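Local coordinates for CLIP-associating protein (Drosophila melanogaster, PDB 4G3A), which tracks microtubule plus ends and stabilises dynamic microtubules, supporting mitotic spindle formation, and is represented here by its N-terminal TOG-like domain of HEAT repeats, at residues A219-E222 / Q223-Q227. Residues are numbered along the deposited sequence; the frame is centred on the assembly and turned at random.
Sequences AMLE and QKFDQ
The F225 ring lies with one face over the carbonyl oxygen of L221, one helical turn back; this O stands 3.2 Å off the ring plane, nearer the rim than the centre, while CA of E222 approaches obliquely. The same oxygen accepts the backbone N-H of F225, N to O 2.9 Å. With CG anti to its own carbonyl carbon (chi1 -58°), the ring lies back along the helix, and its CZ reaches CB of L221 at 4.1 Å. Leucine and phenylalanine suit this buried flank: L221 faces helix 182-199, and the flat ring can cover a backbone carbonyl and stack on Y196; an alanine at F225 would probably open a gap beside L221 and leave Y196 without its stacking partner. M220, a selenomethionine bent at chi2 and chi3, slants across the K224 chain, its CE a tight 3.4 Å from CD and its SE near CE of K224. Lysine suits this partly exposed place because its methylenes pack on M220, while a bend at chi4 (-71°) turns NZ away from it. E222 and D226, a turn apart, share R204: their carboxylates form salt bridges to its NE and NH2, respectively, and the arginine probably offsets their repulsion. Backbone i to i+4 bonds run throughout the segment, part of helix 215-229, the last of this all-helical TOG-like array. M220 and K224 also pack against helix 182-199, F225 against helix 203-208.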
# COMPACT_ATOMS: atom_id res chain seq x y z
N ALA A 219 -7.26 6.55 28.65
CA ALA A 219 -8.05 7.72 29.00
C ALA A 219 -8.06 8.70 27.83
O ALA A 219 -9.09 9.29 27.49
CB ALA A 219 -7.51 8.40 30.27
N MSE A 220 -6.90 8.86 27.21
CA MSE A 220 -6.73 9.78 26.11
C MSE A 220 -7.52 9.30 24.89
O MSE A 220 -8.14 10.08 24.18
CB MSE A 220 -5.24 9.88 25.78
CG MSE A 220 -4.86 11.03 24.87
SE MSE A 220 -3.82 10.37 23.37
CE MSE A 220 -5.15 9.20 22.67
N LEU A 221 -7.48 7.99 24.66
CA LEU A 221 -8.22 7.39 23.56
C LEU A 221 -9.71 7.57 23.80
O LEU A 221 -10.46 7.92 22.89
CB LEU A 221 -7.87 5.91 23.44
CG LEU A 221 -6.50 5.60 22.80
CD1 LEU A 221 -6.10 4.15 23.03
CD2 LEU A 221 -6.52 5.91 21.32
N GLU A 222 -10.15 7.35 25.04
CA GLU A 222 -11.57 7.51 25.34
C GLU A 222 -12.05 8.95 25.16
O GLU A 222 -13.18 9.18 24.73
CB GLU A 222 -11.94 6.92 26.70
CG GLU A 222 -11.83 5.40 26.70
CD GLU A 222 -12.73 4.74 27.73
OE1 GLU A 222 -13.96 4.85 27.59
OE2 GLU A 222 -12.19 4.10 28.66
N GLN A 223 -11.19 9.92 25.45
CA GLN A 223 -11.55 11.31 25.18
C GLN A 223 -11.74 11.51 23.68
O GLN A 223 -12.71 12.13 23.26
CB GLN A 223 -10.49 12.27 25.72
CG GLN A 223 -10.59 12.52 27.21
CD GLN A 223 -9.40 13.29 27.76
OE1 GLN A 223 -8.57 13.80 27.00
NE2 GLN A 223 -9.32 13.38 29.08
N LYS A 224 -10.84 10.95 22.89
CA LYS A 224 -10.95 11.09 21.44
C LYS A 224 -12.19 10.41 20.86
O LYS A 224 -12.82 10.93 19.93
CB LYS A 224 -9.67 10.63 20.76
CG LYS A 224 -8.54 11.62 20.94
CD LYS A 224 -7.19 11.03 20.60
CE LYS A 224 -6.08 12.06 20.78
NZ LYS A 224 -6.15 13.13 19.74
N PHE A 225 -12.57 9.26 21.41
CA PHE A 225 -13.80 8.59 20.98
C PHE A 225 -15.03 9.44 21.32
O PHE A 225 -15.94 9.58 20.51
CB PHE A 225 -13.92 7.20 21.61
CG PHE A 225 -12.77 6.28 21.30
CD1 PHE A 225 -12.58 5.12 22.02
CD2 PHE A 225 -11.88 6.59 20.29
CE1 PHE A 225 -11.53 4.27 21.74
CE2 PHE A 225 -10.81 5.74 20.00
CZ PHE A 225 -10.64 4.58 20.73
N ASP A 226 -15.05 9.99 22.53
CA ASP A 226 -16.16 10.83 22.96
C ASP A 226 -16.30 11.96 21.96
O ASP A 226 -17.40 12.29 21.53
CB ASP A 226 -15.91 11.41 24.35
CG ASP A 226 -16.01 10.38 25.44
OD1 ASP A 226 -16.64 9.33 25.22
OD2 ASP A 226 -15.46 10.63 26.54
N GLN A 227 -15.16 12.55 21.60
CA GLN A 227 -15.15 13.66 20.66
C GLN A 227 -15.74 13.26 19.30
O GLN A 227 -16.49 14.03 18.68
CB GLN A 227 -13.73 14.22 20.50
CG GLN A 227 -13.69 15.55 19.78
CD GLN A 227 -14.69 16.56 20.35
OE1 GLN A 227 -14.77 16.75 21.57
NE2 GLN A 227 -15.45 17.21 19.47